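Local coordinates for protein dual function macrocyclase-peptidase POPB (Galerina marginata, PDB 5N4B) that cleaves peptides on the carboxyl side of proline and macrocyclises the trimmed precursor during biosynthesis of the amanitin toxins, at residues Ser152-Phe157 and Lys210-Phe215; Asp648-Ala653 and Pro682-Pro687; His669-Ile674 and Leu688-Asp693. The protein carries 1 engineered substitution. All blocks are in the same frame, centred on the assembly; numbering follows the deposited sequence.

Contact 1: residues Ser152-Phe157 and Lys210-Phe215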
loop_
_atom_site.group_PDB
_atom_site.type_symbol
_atom_site.label_atom_id
_atom_site.label_comp_id
_atom_site.label_asym_id
_atom_site.label_seq_id
_atom_site.Cartn_x
_atom_site.Cartn_y
_atom_site.Cartn_z
ATOM N N SER A 152 -13.118 20.373 -1.668
ATOM C CA SER A 152 -14.533 20.406 -1.356
ATOM C C SER A 152 -15.367 20.218 -2.627
ATOM O O SER A 152 -14.920 20.530 -3.740
ATOM C CB SER A 152 -14.917 21.702 -0.670
ATOM O OG SER A 152 -14.616 22.826 -1.472
ATOM N N PRO A 153 -16.596 19.716 -2.467
ATOM C CA PRO A 153 -17.451 19.472 -3.624
ATOM C C PRO A 153 -17.707 20.715 -4.438
ATOM O O PRO A 153 -17.810 20.653 -5.659
ATOM C CB PRO A 153 -18.728 18.909 -2.978
ATOM C CG PRO A 153 -18.338 18.379 -1.715
ATOM C CD PRO A 153 -17.145 19.133 -1.234
ATOM N N ASP A 154 -17.788 21.891 -3.800
ATOM C CA ASP A 154 -18.026 23.141 -4.517
ATOM C C ASP A 154 -16.773 23.725 -5.131
ATOM O O ASP A 154 -16.868 24.776 -5.783
ATOM C CB ASP A 154 -18.756 24.138 -3.620
ATOM C CG ASP A 154 -17.948 24.675 -2.467
ATOM O OD1 ASP A 154 -16.772 24.345 -2.361
ATOM O OD2 ASP A 154 -18.515 25.499 -1.674
ATOM N N GLY A 155 -15.620 23.107 -4.921
ATOM C CA GLY A 155 -14.403 23.571 -5.531
ATOM C C GLY A 155 -13.794 24.779 -4.881
ATOM O O GLY A 155 -12.832 25.321 -5.447
ATOM N N LYS A 156 -14.332 25.253 -3.757
ATOM C CA LYS A 156 -13.840 26.472 -3.120
ATOM C C LYS A 156 -12.700 26.242 -2.163
ATOM O O LYS A 156 -11.932 27.175 -1.924
ATOM C CB LYS A 156 -14.988 27.189 -2.386
ATOM C CG LYS A 156 -16.048 27.676 -3.389
ATOM C CD LYS A 156 -17.241 28.431 -2.735
ATOM C CE LYS A 156 -16.841 29.826 -2.223
ATOM N NZ LYS A 156 -18.026 30.603 -1.680
ATOM N N PHE A 157 -12.552 25.031 -1.599
ATOM C CA PHE A 157 -11.584 24.784 -0.561
ATOM C C PHE A 157 -10.814 23.514 -0.855
ATOM O O PHE A 157 -11.290 22.618 -1.554
ATOM C CB PHE A 157 -12.210 24.706 0.844
ATOM C CG PHE A 157 -12.736 26.020 1.313
ATOM C CD1 PHE A 157 -11.872 27.010 1.666
ATOM C CD2 PHE A 157 -14.078 26.282 1.292
ATOM C CE1 PHE A 157 -12.341 28.250 2.085
ATOM C CE2 PHE A 157 -14.541 27.520 1.714
ATOM C CZ PHE A 157 -13.684 28.474 2.085
ATOM N N LYS A 210 -21.630 17.384 1.388
ATOM C CA LYS A 210 -21.941 17.848 0.048
ATOM C C LYS A 210 -22.372 19.306 0.003
ATOM O O LYS A 210 -22.437 19.890 -1.090
ATOM C CB LYS A 210 -22.948 16.927 -0.632
ATOM C CG LYS A 210 -22.379 15.800 -1.448
ATOM C CD LYS A 210 -21.221 15.093 -0.815
ATOM C CE LYS A 210 -20.779 13.915 -1.733
ATOM N NZ LYS A 210 -19.608 13.130 -1.213
ATOM N N ASP A 211 -22.616 19.910 1.163
ATOM C CA ASP A 211 -22.807 21.342 1.288
ATOM C C ASP A 211 -21.497 22.132 1.367
ATOM O O ASP A 211 -21.532 23.360 1.480
ATOM C CB ASP A 211 -23.702 21.616 2.507
ATOM C CG ASP A 211 -23.095 21.077 3.820
ATOM O OD1 ASP A 211 -21.880 20.792 3.836
ATOM O OD2 ASP A 211 -23.855 20.863 4.819
ATOM N N SER A 212 -20.356 21.432 1.349
ATOM C CA SER A 212 -19.020 22.025 1.403
ATOM C C SER A 212 -18.753 22.834 2.656
ATOM O O SER A 212 -17.799 23.628 2.698
ATOM C CB SER A 212 -18.715 22.864 0.169
ATOM O OG SER A 212 -18.707 22.084 -1.028
ATOM N N LYS A 213 -19.504 22.588 3.721
ATOM C CA LYS A 213 -19.300 23.369 4.933
ATOM C C LYS A 213 -18.189 22.811 5.803
ATOM O O LYS A 213 -17.690 23.509 6.685
ATOM C CB LYS A 213 -20.609 23.390 5.748
ATOM C CG LYS A 213 -21.768 24.093 5.061
ATOM C CD LYS A 213 -22.981 24.092 5.973
ATOM C CE LYS A 213 -24.120 24.963 5.437
ATOM N NZ LYS A 213 -25.360 24.663 6.237
ATOM N N GLY A 214 -17.823 21.557 5.598
ATOM C CA GLY A 214 -16.878 20.919 6.494
ATOM C C GLY A 214 -16.611 19.510 6.016
ATOM O O GLY A 214 -17.166 19.053 5.013
ATOM N N PHE A 215 -15.815 18.808 6.806
ATOM C CA PHE A 215 -15.434 17.458 6.469
ATOM C C PHE A 215 -15.286 16.574 7.681
ATOM O O PHE A 215 -14.993 17.015 8.791
ATOM C CB PHE A 215 -14.124 17.426 5.653
ATOM C CG PHE A 215 -12.978 18.155 6.285
ATOM C CD1 PHE A 215 -12.209 17.540 7.259
ATOM C CD2 PHE A 215 -12.660 19.443 5.904
ATOM C CE1 PHE A 215 -11.140 18.224 7.867
ATOM C CE2 PHE A 215 -11.611 20.111 6.519
ATOM C CZ PHE A 215 -10.880 19.499 7.505
HETATM O O HOH W 1 -17.871 26.151 0.637
#
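Ser212 pushes its hydroxyl into the mouth of the turn formed by Ser152, Pro153 and Asp154. Its OG lies opposite its own carbonyl carbon and beside its backbone N (chi1 -63°), and from there it accepts the N-H of Asp154, with 2.9 Å between Asp154 N and Ser212 OG. The bond is bent, 144° at the hydrogen, and Pro153 CD stands 3.3 Å from Ser212 OG. On the other flank the Asp154 carboxylate lies alongside the serine methylene, Asp154 OD2 being 3.2 Å from Ser212 CB. A water lies between Asp154 OD2 and the carbonyl O of Ser212, at long range from the latter. Further out, Pro153 CG packs 4.0 Å from Lys210 CA, while the Lys210 ammonium runs off to Thr267. Both segments are connections between the first two strands of a blade, in successive four-stranded blades of the beta-propeller: residues 152-157 join strand 144-151 to strand 157-164, and the segment 210-215 leads from strand 207-208 into strand 214-219. The first connection is a type I turn from Ser152 to Gly155 overlapped by an Asx turn. Asp154 OD1 is gripped from opposite faces of its plane, by Ser152 OG at 2.8 Å and by Lys156 N at 3.0 Å from Asp154 OD1, so the carboxylate that borders Ser212 is fixed by its own loop. In the second shell, Phe157 N donates to Ser152 OG and helps to place it. Trp208 of the second blade packs against Ser152, Pro153 and Phe157.

Contact 2: residues Asp648-Ala653 and Pro682-Pro687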
loop_
_atom_site.group_PDB
_atom_site.type_symbol
_atom_site.label_atom_id
_atom_site.label_comp_id
_atom_site.label_asym_id
_atom_site.label_seq_id
_atom_site.Cartn_x
_atom_site.Cartn_y
_atom_site.Cartn_z
ATOM N N ASP A 648 22.300 -25.392 11.662
ATOM C CA ASP A 648 22.837 -26.370 10.718
ATOM C C ASP A 648 22.469 -26.109 9.261
ATOM O O ASP A 648 22.685 -27.003 8.432
ATOM C CB ASP A 648 22.446 -27.793 11.137
ATOM C CG ASP A 648 20.972 -28.048 11.081
ATOM O OD1 ASP A 648 20.161 -27.093 10.851
ATOM O OD2 ASP A 648 20.579 -29.230 11.399
ATOM N N LYS A 649 21.854 -24.963 8.934
ATOM C CA LYS A 649 21.467 -24.669 7.554
ATOM C C LYS A 649 22.209 -23.428 7.068
ATOM O O LYS A 649 22.161 -22.383 7.725
ATOM C CB LYS A 649 19.955 -24.442 7.472
ATOM C CG LYS A 649 19.402 -24.230 6.107
ATOM C CD LYS A 649 17.874 -23.939 6.085
ATOM C CE LYS A 649 17.060 -25.146 6.374
ATOM N NZ LYS A 649 15.632 -24.848 6.175
ATOM N N VAL A 650 22.828 -23.523 5.890
ATOM C CA VAL A 650 23.447 -22.359 5.266
ATOM C C VAL A 650 22.339 -21.405 4.826
ATOM O O VAL A 650 21.377 -21.819 4.158
ATOM C CB VAL A 650 24.343 -22.783 4.099
ATOM C CG1 VAL A 650 24.821 -21.576 3.321
ATOM C CG2 VAL A 650 25.566 -23.582 4.594
ATOM N N MET A 651 22.457 -20.128 5.217
ATOM C CA MET A 651 21.531 -19.079 4.821
ATOM C C MET A 651 22.032 -18.373 3.569
ATOM O O MET A 651 23.232 -18.150 3.422
ATOM C CB MET A 651 21.358 -18.046 5.937
ATOM C CG MET A 651 20.594 -18.518 7.139
ATOM S SD MET A 651 18.819 -18.806 6.769
ATOM C CE MET A 651 18.994 -20.550 6.845
ATOM N N PRO A 652 21.135 -17.969 2.667
ATOM C CA PRO A 652 21.557 -17.121 1.557
ATOM C C PRO A 652 22.061 -15.788 2.063
ATOM O O PRO A 652 21.686 -15.325 3.134
ATOM C CB PRO A 652 20.255 -16.911 0.754
ATOM C CG PRO A 652 19.193 -17.013 1.774
ATOM C CD PRO A 652 19.681 -18.084 2.752
ATOM N N ALA A 653 22.854 -15.135 1.211
ATOM C CA ALA A 653 23.199 -13.731 1.446
ATOM C C ALA A 653 21.928 -12.942 1.703
ATOM O O ALA A 653 20.996 -13.005 0.903
ATOM C CB ALA A 653 23.907 -13.139 0.227
ATOM N N PRO A 682 27.164 -17.794 12.840
ATOM C CA PRO A 682 28.116 -16.699 12.686
ATOM C C PRO A 682 29.081 -16.922 11.550
ATOM O O PRO A 682 29.527 -15.953 10.910
ATOM C CB PRO A 682 28.814 -16.680 14.052
ATOM C CG PRO A 682 28.609 -18.066 14.599
ATOM C CD PRO A 682 27.228 -18.429 14.160
ATOM N N GLN A 683 29.428 -18.173 11.275
ATOM C CA GLN A 683 30.361 -18.498 10.211
ATOM C C GLN A 683 29.667 -18.755 8.889
ATOM O O GLN A 683 30.247 -19.314 7.965
ATOM C CB GLN A 683 31.230 -19.693 10.598
ATOM C CG GLN A 683 31.906 -19.533 11.966
ATOM C CD GLN A 683 32.801 -18.329 12.058
ATOM O OE1 GLN A 683 33.504 -18.002 11.110
ATOM N NE2 GLN A 683 32.814 -17.693 13.232
ATOM N N ASN A 684 28.433 -18.281 8.747
ATOM C CA ASN A 684 27.748 -18.478 7.484
ATOM C C ASN A 684 28.613 -17.962 6.331
ATOM O O ASN A 684 29.190 -16.876 6.438
ATOM C CB ASN A 684 26.430 -17.695 7.506
ATOM C CG ASN A 684 25.444 -18.183 6.483
ATOM O OD1 ASN A 684 24.904 -19.316 6.565
ATOM N ND2 ASN A 684 25.211 -17.360 5.451
ATOM N N PRO A 685 28.642 -18.653 5.197
ATOM C CA PRO A 685 29.541 -18.233 4.110
ATOM C C PRO A 685 29.107 -16.981 3.392
ATOM O O PRO A 685 29.924 -16.363 2.703
ATOM C CB PRO A 685 29.502 -19.416 3.152
ATOM C CG PRO A 685 28.299 -20.192 3.515
ATOM C CD PRO A 685 28.075 -19.986 4.963
ATOM N N HIS A 686 27.842 -16.600 3.550
ATOM C CA HIS A 686 27.244 -15.460 2.882
ATOM C C HIS A 686 26.881 -14.421 3.909
ATOM O O HIS A 686 26.483 -14.782 5.023
ATOM C CB HIS A 686 25.990 -15.907 2.131
ATOM C CG HIS A 686 26.245 -17.121 1.295
ATOM N ND1 HIS A 686 25.444 -18.241 1.293
ATOM C CD2 HIS A 686 27.223 -17.348 0.404
ATOM C CE1 HIS A 686 25.962 -19.139 0.457
ATOM N NE2 HIS A 686 27.037 -18.617 -0.096
ATOM N N PRO A 687 27.076 -13.146 3.606
ATOM C CA PRO A 687 26.859 -12.118 4.619
ATOM C C PRO A 687 25.403 -12.010 5.017
ATOM O O PRO A 687 24.491 -12.119 4.190
ATOM C CB PRO A 687 27.344 -10.834 3.926
ATOM C CG PRO A 687 27.109 -11.094 2.474
ATOM C CD PRO A 687 27.527 -12.562 2.339
#
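Swinging CG opposite its backbone N (chi1 -160°) sends the Asn684 side chain across to the backbone of Met651, while the ring of His686, turned to lie beside its own N (chi1 -49°), comes to the same carbonyl. The asparagine amide grips both polar groups of one residue: Met651 N donates to Asn684 OD1 at 2.9 Å, and Asn684 ND2 donates to Met651 O at 2.9 Å, almost straight at 174°. The second N-H of the amide turns back to His686 O, 2.9 Å from Asn684 ND2. Both acceptors lie in the amide plane, so the group is held flat and its rotation fixed. Met651 O accepts a second hydrogen bond, from His686 ND1 at 3.1 Å; the oxygen sits in the imidazole plane, and the two donors approach it from opposite faces of the carbonyl plane. Pro685 CG rides over the centre of the His686 ring, and Val650 CG1, 3.7 Å from Pro685 CG, brings the valine branch against the same proline while crossing the imidazole at about a right angle. Where the segments run into the sheet, His686 CB lies 3.4 Å from Ala653 N, and Ala653 CA makes a C-H...O contact of 3.4 Å with Pro687 O. These two loops enter the neighbouring parallel strands 653-659 and 688-693 of the alpha/beta-hydrolase domain; a backbone hydrogen bond links Pro687 to Thr654. Phe718 of helix 705-722 covers Ala653 and Pro687. Side-chain amide and imidazole thus satisfy both backbone polar atoms of Met651 just before strand 653-659, much as a neighbouring strand might; since ND1 is the donor, a neutral His686 would carry its proton there, leaving NE2 an acceptor.

Contact 3: residues His669-Ile674 and Leu688-Asp693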
loop_
_atom_site.group_PDB
_atom_site.type_symbol
_atom_site.label_atom_id
_atom_site.label_comp_id
_atom_site.label_asym_id
_atom_site.label_seq_id
_atom_site.Cartn_x
_atom_site.Cartn_y
_atom_site.Cartn_z
ATOM N N HIS A 669 11.543 -6.153 15.156
ATOM C CA HIS A 669 11.318 -7.424 14.491
ATOM C C HIS A 669 12.576 -7.839 13.728
ATOM O O HIS A 669 13.119 -8.933 13.913
ATOM C CB HIS A 669 10.150 -7.261 13.521
ATOM C CG HIS A 669 8.817 -7.301 14.162
ATOM N ND1 HIS A 669 8.231 -8.471 14.616
ATOM C CD2 HIS A 669 7.938 -6.307 14.426
ATOM C CE1 HIS A 669 7.053 -8.190 15.128
ATOM N NE2 HIS A 669 6.847 -6.882 15.029
ATOM N N SER A 670 13.006 -6.985 12.802
ATOM C CA SER A 670 14.215 -7.223 12.046
ATOM C C SER A 670 15.458 -7.278 12.932
ATOM O O SER A 670 16.382 -8.054 12.664
ATOM C CB SER A 670 14.430 -6.110 11.045
ATOM O OG SER A 670 13.516 -6.219 9.979
ATOM N N PHE A 671 15.538 -6.425 13.959
ATOM C CA PHE A 671 16.713 -6.452 14.845
ATOM C C PHE A 671 16.858 -7.817 15.535
ATOM O O PHE A 671 17.961 -8.393 15.583
ATOM C CB PHE A 671 16.638 -5.357 15.908
ATOM C CG PHE A 671 16.681 -3.967 15.415
ATOM C CD1 PHE A 671 17.003 -3.649 14.099
ATOM C CD2 PHE A 671 16.377 -2.921 16.304
ATOM C CE1 PHE A 671 17.026 -2.301 13.695
ATOM C CE2 PHE A 671 16.403 -1.615 15.896
ATOM C CZ PHE A 671 16.721 -1.309 14.586
ATOM N N LYS A 672 15.765 -8.342 16.074
ATOM C CA LYS A 672 15.844 -9.646 16.705
ATOM C C LYS A 672 16.201 -10.712 15.688
ATOM O O LYS A 672 16.981 -11.622 15.974
ATOM C CB LYS A 672 14.540 -10.002 17.396
ATOM C CG LYS A 672 14.241 -9.206 18.646
ATOM C CD LYS A 672 13.020 -9.817 19.347
ATOM C CE LYS A 672 12.613 -8.968 20.472
ATOM N NZ LYS A 672 11.418 -9.555 21.068
ATOM N N PHE A 673 15.614 -10.638 14.498
ATOM C CA PHE A 673 15.883 -11.670 13.507
ATOM C C PHE A 673 17.357 -11.684 13.120
ATOM O O PHE A 673 17.986 -12.749 13.103
ATOM C CB PHE A 673 14.948 -11.556 12.305
ATOM C CG PHE A 673 15.079 -12.686 11.337
ATOM C CD1 PHE A 673 14.645 -13.948 11.707
ATOM C CD2 PHE A 673 15.666 -12.500 10.117
ATOM C CE1 PHE A 673 14.735 -15.012 10.830
ATOM C CE2 PHE A 673 15.768 -13.568 9.219
ATOM C CZ PHE A 673 15.315 -14.827 9.608
ATOM N N ILE A 674 17.936 -10.522 12.813
ATOM C CA ILE A 674 19.333 -10.484 12.369
ATOM C C ILE A 674 20.268 -10.874 13.518
ATOM O O ILE A 674 21.266 -11.579 13.317
ATOM C CB ILE A 674 19.717 -9.154 11.704
ATOM C CG1 ILE A 674 21.036 -9.254 10.910
ATOM C CG2 ILE A 674 19.821 -8.071 12.736
ATOM C CD1 ILE A 674 20.983 -10.205 9.746
ATOM N N LEU A 688 25.206 -11.770 6.305
ATOM C CA LEU A 688 23.897 -11.564 6.930
ATOM C C LEU A 688 23.952 -10.164 7.528
ATOM O O LEU A 688 24.542 -9.957 8.592
ATOM C CB LEU A 688 23.598 -12.638 7.966
ATOM C CG LEU A 688 23.766 -14.061 7.391
ATOM C CD1 LEU A 688 23.630 -15.108 8.484
ATOM C CD2 LEU A 688 22.772 -14.402 6.324
ATOM N N LEU A 689 23.360 -9.188 6.860
ATOM C CA LEU A 689 23.577 -7.772 7.121
ATOM C C LEU A 689 22.258 -7.027 7.303
ATOM O O LEU A 689 21.191 -7.497 6.862
ATOM C CB LEU A 689 24.273 -7.098 5.951
ATOM C CG LEU A 689 25.580 -7.744 5.541
ATOM C CD1 LEU A 689 26.067 -7.093 4.258
ATOM C CD2 LEU A 689 26.587 -7.659 6.647
ATOM N N ILE A 690 22.303 -5.867 7.966
ATOM C CA ILE A 690 21.127 -5.006 8.113
ATOM C C ILE A 690 21.521 -3.553 7.915
ATOM O O ILE A 690 22.542 -3.084 8.449
ATOM C CB ILE A 690 20.380 -5.223 9.451
ATOM C CG1 ILE A 690 19.109 -4.372 9.492
ATOM C CG2 ILE A 690 21.294 -4.911 10.654
ATOM C CD1 ILE A 690 18.203 -4.790 10.649
ATOM N N LYS A 691 20.696 -2.844 7.131
ATOM C CA LYS A 691 20.760 -1.398 6.948
ATOM C C LYS A 691 19.644 -0.763 7.755
ATOM O O LYS A 691 18.517 -1.265 7.772
ATOM C CB LYS A 691 20.527 -1.041 5.481
ATOM C CG LYS A 691 21.689 -1.205 4.623
ATOM C CD LYS A 691 21.331 -0.821 3.166
ATOM C CE LYS A 691 20.907 0.626 3.013
ATOM N NZ LYS A 691 20.674 1.068 1.597
ATOM N N ILE A 692 19.935 0.376 8.381
ATOM C CA ILE A 692 19.027 1.031 9.310
ATOM C C ILE A 692 19.025 2.509 8.957
ATOM O O ILE A 692 19.981 3.230 9.282
ATOM C CB ILE A 692 19.426 0.818 10.774
ATOM C CG1 ILE A 692 19.523 -0.695 11.061
ATOM C CG2 ILE A 692 18.381 1.496 11.657
ATOM C CD1 ILE A 692 20.369 -1.133 12.216
ATOM N N ASP A 693 17.965 2.976 8.320
ATOM C CA ASP A 693 17.869 4.397 7.991
ATOM C C ASP A 693 17.435 5.153 9.239
ATOM O O ASP A 693 16.348 4.900 9.752
ATOM C CB ASP A 693 16.890 4.595 6.840
ATOM C CG ASP A 693 16.836 6.054 6.328
ATOM O OD1 ASP A 693 17.184 6.986 7.082
ATOM O OD2 ASP A 693 16.439 6.279 5.162
#
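Ser670 O accepts the helical N-H of Ile674, Ile674 N lying 2.9 Å from it, and this one-turn spacing sets both side chains on the face of helix 668-680 that meets strand 688-693. Across the contact the side chains meet through carbon alone, with one methyl over a peptide group. Ile674 stretches CG1 opposite its backbone N (chi1 -164°) and lays CD1 over the Leu688-Leu689 peptide, 3.7 Å from Leu688 C; its other branch, CG2, meets Ile690 CG2 at 4.1 Å, the two isoleucines crossing at a slant. Ile690 CG1 lies opposite its backbone N (chi1 -176°), carrying CD1 out to the helix, 4.0 Å from Ser670 CB and 3.8 Å from Phe671 CD1. It arrives at the edge of the Phe671 ring, in its plane, with the side chains about perpendicular. The next ring carbon, Phe671 CE1, is 3.8 Å from Ile692 CD1, which approaches obliquely, so the phenyl extends the contact along the strand. The axes of the two segments come within 9.4 Å and run nearly antiparallel, at 157°. This is the second half of a beta-alpha-beta crossover, strand 653-659, helix 668-680, strand 688-693, at the edge of the central alpha/beta-hydrolase sheet. Ile656 and Val658 of the preceding strand touch Ser670, and Trp51 of helix 46-64 packs on Ile674. The Ser670 side chain is about 8 Å from that of Asp662 of the charge relay system. With apolar side-chain contacts, all buried, the interface depends on the fit of branched chains and an aromatic edge, while the strand's polar backbone is met from other directions: Leu689, Lys691 and Asp693 pair with strand 653-659, and Leu688 N and O are met by Tyr12 and Gln678.

In the fold
From the N terminus, contact 1 comes first: it closes a loop of 52 residues inside the propeller, joining one blade to the next, and is complete long before the others open. Contacts 2 and 3 lie in the hydrolase domain, on the opposite side of the chain's centre, about 45 Å and 30 Å from contact 1 between nearest atoms. Their segments alternate along the chain, 648-653, 669-674, 682-687, 688-693, so the two loops cross. Contact 2 joins the loops leading into strands 653-659 and 688-693; contact 3 seats the helix between them on the latter strand. They touch where Leu688 CD2 packs on Met651 and Pro652.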